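PDB 5YH1: member of s1p family of ribosomal proteins from Pyrococcus furiosus, which probably acts on nucleic acids as an exonuclease of the DHH family, this chain being its manganese-binding DHH domain part. Local coordinates for residues G68-V73 against E278-T283; P222-T227 against K254-V259. All coordinates share one frame; numbering follows the deposited sequence.

Interaction 1. Residues G68-V73 against E278-T283; sequences GYTAGV and EILLIT
The hydroxyl of T70 is hydrogen-bonded to T66 O in the preceding turn of its own helix, while L280 CD2 of the facing segment lies 3.6 Å from T70 OG1, a van der Waals contact of a methyl with a hydroxyl oxygen. Standing beside its own backbone N, T70 OG1 is close enough to that turn for the bond to form, and the buried hydroxyl is satisfied by T66 O. The leucine comes from a Schellman motif that ends helix 276-279. L281 adopts a positive phi of 63°, and its backbone N bonds back to E278 O at 3.2 Å. This DHH-domain contact shows how a helix can be ended so that L280 and I282, on either side of L281 in sequence, both point toward a neighbouring helix, here helix 66-86, whose first turn carries manganese ligand D67. The turn is tied further by T283 OG1, which donates to E278 OE1 at 2.6 Å from above the carboxylate plane, 36° out of it, and also bonds with the backbone N of N285.

L280 has the largest share of the contact. It meets V73 tip to tip, its CD1 lying 3.8 Å from V73 CB, where the valine branches. The same methyl is 3.9 Å from V73 CG1, so it rests against the fork rather than on a single branch.

Beyond the segments, I224 and I260 also touch L280, and H220 NE2 and R217 NH1 bind the carbonyl oxygens of L280 and I282 respectively. I282 adds a second, oblique approach to the valine. Its CG1 is set between backbone N and carbonyl carbon (chi1 66°), and from there the chain extends until I282 CD1 stops 3.6 Å from V73 CG1.

Interaction 2. Residues P222-T227 against K254-V259; sequences PAIAGT and KKIAEV
The methyl CG2 of T227 reaches across to the second helix and lies over the backbone at K254, 3.7 Å from K254 N. It also meets the start of the lysine side chain, with T227 CG2 3.8 Å from K254 CG, the two side chains crossing at about a right angle. A257 CB, one turn further along the second helix, is 4.4 Å from T227 CG2. One turn before T227, I224 meets I256, again at about a right angle, the two touching through their branch methyls, with I224 CG2 3.9 Å from I256 CG2.

What aims the T227 methyl is a bond made within its own helix. T227 OG1 donates to A223 O at 2.7 Å, with a C=O...donor angle of 154°, while T227 N reaches that oxygen at 3.1 Å from the opposite face of the carbonyl plane. With OG1 beside the backbone N (chi1 -58°) and bonded to A223 O, CG2 lies opposite the backbone N and faces the second helix. A serine here keeps the hydroxyl but lacks CG2, and would probably leave a gap against K254 and A257.

Further out, F236 of helix 234-245 touches T227, and L248 and H289 touch I256. The whole is a helix-helix crossing at -68° between 222-227 and 254-259, within the helical part of the DHH domain whose helix 221-229 ends at manganese ligand D229.

Overall arrangement
Interactions 1 and 2 lie 10 Å apart, centre to centre, and are joined by I224, which belongs to the second but reaches the first through two of its methyls. Its CD1 is 3.7 Å from L280 O, and its CG2 is 3.9 Å from T70 OG1. The second helix of interaction 2 joins in as well, I256 CG2 lying 3.8 Å from I279 O. Together the two contacts pack helices 66-86 and 221-229, which carry manganese ligands D67 and D229, against later parts of the chain. The side chains of T70 and T227 stand about 9 Å and 11 Å from the manganese ion, whose coordination D137 and H163 share.

Interaction 1. Residues G68-V73 against E278-T283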
loop_
_atom_site.group_PDB
_atom_site.type_symbol
_atom_site.label_atom_id
_atom_site.label_comp_id
_atom_site.label_asym_id
_atom_site.label_seq_id
_atom_site.Cartn_x
_atom_site.Cartn_y
_atom_site.Cartn_z
ATOM N N GLY A 68 1.155 -15.513 -17.382
ATOM C CA GLY A 68 2.314 -15.212 -16.534
ATOM C C GLY A 68 2.432 -16.059 -15.283
ATOM O O GLY A 68 3.513 -16.565 -14.985
ATOM N N TYR A 69 1.332 -16.213 -14.541
ATOM C CA TYR A 69 1.335 -17.072 -13.356
ATOM C C TYR A 69 1.672 -18.497 -13.766
ATOM O O TYR A 69 2.498 -19.165 -13.139
ATOM C CB TYR A 69 -0.023 -17.050 -12.620
ATOM C CG TYR A 69 -0.117 -15.970 -11.562
ATOM C CD1 TYR A 69 0.332 -16.194 -10.271
ATOM C CD2 TYR A 69 -0.651 -14.728 -11.853
ATOM C CE1 TYR A 69 0.267 -15.198 -9.306
ATOM C CE2 TYR A 69 -0.734 -13.730 -10.887
ATOM C CZ TYR A 69 -0.266 -13.971 -9.622
ATOM O OH TYR A 69 -0.341 -12.983 -8.663
ATOM N N THR A 70 1.022 -18.971 -14.819
ATOM C CA THR A 70 1.261 -20.345 -15.271
ATOM C C THR A 70 2.742 -20.554 -15.606
ATOM O O THR A 70 3.355 -21.534 -15.185
ATOM C CB THR A 70 0.364 -20.697 -16.466
ATOM O OG1 THR A 70 -0.996 -20.463 -16.104
ATOM C CG2 THR A 70 0.522 -22.154 -16.850
ATOM N N ALA A 71 3.317 -19.599 -16.327
ATOM C CA ALA A 71 4.729 -19.647 -16.704
ATOM C C ALA A 71 5.626 -19.634 -15.477
ATOM O O ALA A 71 6.535 -20.454 -15.348
ATOM C CB ALA A 71 5.065 -18.476 -17.611
ATOM N N GLY A 72 5.354 -18.717 -14.557
ATOM C CA GLY A 72 6.144 -18.629 -13.340
ATOM C C GLY A 72 6.079 -19.888 -12.510
ATOM O O GLY A 72 7.108 -20.361 -11.995
ATOM N N VAL A 73 4.876 -20.448 -12.378
ATOM C CA VAL A 73 4.696 -21.641 -11.547
ATOM C C VAL A 73 5.310 -22.871 -12.220
ATOM O O VAL A 73 5.870 -23.729 -11.543
ATOM C CB VAL A 73 3.207 -21.871 -11.170
ATOM C CG1 VAL A 73 3.028 -23.188 -10.428
ATOM C CG2 VAL A 73 2.717 -20.723 -10.313
ATOM N N GLU A 278 -2.916 -25.236 -6.658
ATOM C CA GLU A 278 -4.128 -26.040 -6.574
ATOM C C GLU A 278 -5.036 -25.743 -7.747
ATOM O O GLU A 278 -5.600 -26.655 -8.357
ATOM C CB GLU A 278 -4.882 -25.763 -5.271
ATOM C CG GLU A 278 -4.077 -25.989 -3.996
ATOM C CD GLU A 278 -3.658 -27.429 -3.797
ATOM O OE1 GLU A 278 -4.107 -28.316 -4.550
ATOM O OE2 GLU A 278 -2.873 -27.683 -2.870
ATOM N N ILE A 279 -5.166 -24.465 -8.074
ATOM C CA ILE A 279 -5.983 -24.050 -9.203
ATOM C C ILE A 279 -5.404 -24.592 -10.520
ATOM O O ILE A 279 -6.155 -25.006 -11.404
ATOM C CB ILE A 279 -6.115 -22.521 -9.245
ATOM C CG1 ILE A 279 -6.885 -22.032 -8.008
ATOM C CG2 ILE A 279 -6.827 -22.062 -10.515
ATOM C CD1 ILE A 279 -6.742 -20.544 -7.755
ATOM N N LEU A 280 -4.075 -24.613 -10.628
ATOM C CA LEU A 280 -3.394 -25.076 -11.840
ATOM C C LEU A 280 -3.288 -26.602 -11.962
ATOM O O LEU A 280 -2.776 -27.104 -12.973
ATOM C CB LEU A 280 -1.983 -24.488 -11.904
ATOM C CG LEU A 280 -1.887 -23.007 -12.229
ATOM C CD1 LEU A 280 -0.440 -22.578 -12.095
ATOM C CD2 LEU A 280 -2.432 -22.690 -13.618
ATOM N N LEU A 281 -3.741 -27.314 -10.926
ATOM C CA LEU A 281 -3.777 -28.773 -10.875
ATOM C C LEU A 281 -2.378 -29.377 -10.942
ATOM O O LEU A 281 -2.133 -30.260 -11.745
ATOM C CB LEU A 281 -4.673 -29.351 -11.987
ATOM C CG LEU A 281 -5.148 -30.808 -11.792
ATOM C CD1 LEU A 281 -6.329 -30.860 -10.850
ATOM C CD2 LEU A 281 -5.536 -31.463 -13.109
ATOM N N ILE A 282 -1.451 -28.898 -10.116
ATOM C CA ILE A 282 -0.113 -29.497 -10.101
ATOM C C ILE A 282 0.226 -30.195 -8.803
ATOM O O ILE A 282 1.343 -30.669 -8.633
ATOM C CB ILE A 282 1.003 -28.497 -10.468
ATOM C CG1 ILE A 282 1.144 -27.404 -9.412
ATOM C CG2 ILE A 282 0.735 -27.886 -11.836
ATOM C CD1 ILE A 282 2.449 -26.645 -9.529
ATOM N N THR A 283 -0.724 -30.242 -7.885
ATOM C CA THR A 283 -0.600 -31.059 -6.693
ATOM C C THR A 283 -1.481 -32.288 -6.900
ATOM O O THR A 283 -2.333 -32.330 -7.796
ATOM C CB THR A 283 -1.072 -30.306 -5.424
ATOM O OG1 THR A 283 -2.496 -30.184 -5.427
ATOM C CG2 THR A 283 -0.470 -28.919 -5.345
#

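Interaction 2. Residues P222-T227 against K254-V259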
loop_
_atom_site.group_PDB
_atom_site.type_symbol
_atom_site.label_atom_id
_atom_site.label_comp_id
_atom_site.label_asym_id
_atom_site.label_seq_id
_atom_site.Cartn_x
_atom_site.Cartn_y
_atom_site.Cartn_z
ATOM N N PRO A 222 0.744 -25.564 -20.367
ATOM C CA PRO A 222 0.629 -24.789 -21.607
ATOM C C PRO A 222 -0.806 -24.610 -22.133
ATOM O O PRO A 222 -1.124 -23.570 -22.712
ATOM C CB PRO A 222 1.479 -25.591 -22.595
ATOM C CG PRO A 222 2.497 -26.268 -21.743
ATOM C CD PRO A 222 1.797 -26.589 -20.455
ATOM N N ALA A 223 -1.661 -25.604 -21.928
ATOM C CA ALA A 223 -3.067 -25.490 -22.300
ATOM C C ALA A 223 -3.782 -24.415 -21.495
ATOM O O ALA A 223 -4.599 -23.673 -22.040
ATOM C CB ALA A 223 -3.776 -26.831 -22.127
ATOM N N ILE A 224 -3.485 -24.339 -20.200
ATOM C CA ILE A 224 -4.055 -23.291 -19.334
ATOM C C ILE A 224 -3.558 -21.909 -19.782
ATOM O O ILE A 224 -4.349 -20.990 -19.991
ATOM C CB ILE A 224 -3.732 -23.554 -17.842
ATOM C CG1 ILE A 224 -4.434 -24.825 -17.367
ATOM C CG2 ILE A 224 -4.207 -22.402 -16.974
ATOM C CD1 ILE A 224 -3.997 -25.331 -16.014
ATOM N N ALA A 225 -2.248 -21.788 -19.980
ATOM C CA ALA A 225 -1.633 -20.518 -20.382
ATOM C C ALA A 225 -2.186 -20.008 -21.701
ATOM O O ALA A 225 -2.560 -18.833 -21.810
ATOM C CB ALA A 225 -0.127 -20.677 -20.467
ATOM N N GLY A 226 -2.258 -20.901 -22.696
ATOM C CA GLY A 226 -2.815 -20.561 -24.012
ATOM C C GLY A 226 -4.277 -20.164 -23.971
ATOM O O GLY A 226 -4.715 -19.304 -24.732
ATOM N N THR A 227 -5.037 -20.792 -23.077
ATOM C CA THR A 227 -6.430 -20.409 -22.865
ATOM C C THR A 227 -6.489 -18.994 -22.304
ATOM O O THR A 227 -7.223 -18.150 -22.812
ATOM C CB THR A 227 -7.149 -21.399 -21.927
ATOM O OG1 THR A 227 -7.077 -22.714 -22.493
ATOM C CG2 THR A 227 -8.600 -21.002 -21.730
ATOM N N LYS A 254 -11.078 -22.705 -19.506
ATOM C CA LYS A 254 -11.599 -21.340 -19.447
ATOM C C LYS A 254 -11.989 -20.900 -18.033
ATOM O O LYS A 254 -11.739 -19.756 -17.651
ATOM C CB LYS A 254 -12.791 -21.182 -20.380
ATOM C CG LYS A 254 -12.361 -21.063 -21.829
ATOM C CD LYS A 254 -13.549 -20.971 -22.766
ATOM C CE LYS A 254 -13.102 -20.553 -24.156
ATOM N NZ LYS A 254 -13.997 -21.125 -25.203
ATOM N N LYS A 255 -12.601 -21.812 -17.281
ATOM C CA LYS A 255 -12.995 -21.549 -15.901
ATOM C C LYS A 255 -11.762 -21.322 -15.043
ATOM O O LYS A 255 -11.734 -20.393 -14.236
ATOM C CB LYS A 255 -13.778 -22.727 -15.315
ATOM C CG LYS A 255 -15.190 -22.939 -15.845
ATOM C CD LYS A 255 -15.768 -24.169 -15.152
ATOM C CE LYS A 255 -17.277 -24.264 -15.229
ATOM N NZ LYS A 255 -17.735 -24.210 -16.636
ATOM N N ILE A 256 -10.763 -22.193 -15.210
ATOM C CA ILE A 256 -9.481 -22.058 -14.515
ATOM C C ILE A 256 -8.833 -20.700 -14.800
ATOM O O ILE A 256 -8.408 -20.002 -13.867
ATOM C CB ILE A 256 -8.515 -23.209 -14.849
ATOM C CG1 ILE A 256 -9.001 -24.497 -14.183
ATOM C CG2 ILE A 256 -7.097 -22.898 -14.363
ATOM C CD1 ILE A 256 -8.302 -25.756 -14.652
ATOM N N ALA A 257 -8.763 -20.314 -16.072
ATOM C CA ALA A 257 -8.181 -19.018 -16.421
ATOM C C ALA A 257 -8.949 -17.857 -15.779
ATOM O O ALA A 257 -8.333 -16.908 -15.265
ATOM C CB ALA A 257 -8.121 -18.831 -17.932
ATOM N N GLU A 258 -10.278 -17.923 -15.817
ATOM C CA GLU A 258 -11.106 -16.855 -15.244
ATOM C C GLU A 258 -10.934 -16.785 -13.734
ATOM O O GLU A 258 -10.904 -15.695 -13.161
ATOM C CB GLU A 258 -12.580 -17.028 -15.603
ATOM C CG GLU A 258 -12.890 -16.818 -17.087
ATOM C CD GLU A 258 -12.898 -15.360 -17.528
ATOM O OE1 GLU A 258 -12.728 -14.442 -16.701
ATOM O OE2 GLU A 258 -13.085 -15.126 -18.732
ATOM N N VAL A 259 -10.813 -17.943 -13.096
ATOM C CA VAL A 259 -10.565 -18.005 -11.663
ATOM C C VAL A 259 -9.216 -17.385 -11.293
ATOM O O VAL A 259 -9.135 -16.604 -10.342
ATOM C CB VAL A 259 -10.671 -19.440 -11.121
ATOM C CG1 VAL A 259 -10.132 -19.533 -9.705
ATOM C CG2 VAL A 259 -12.122 -19.912 -11.150
#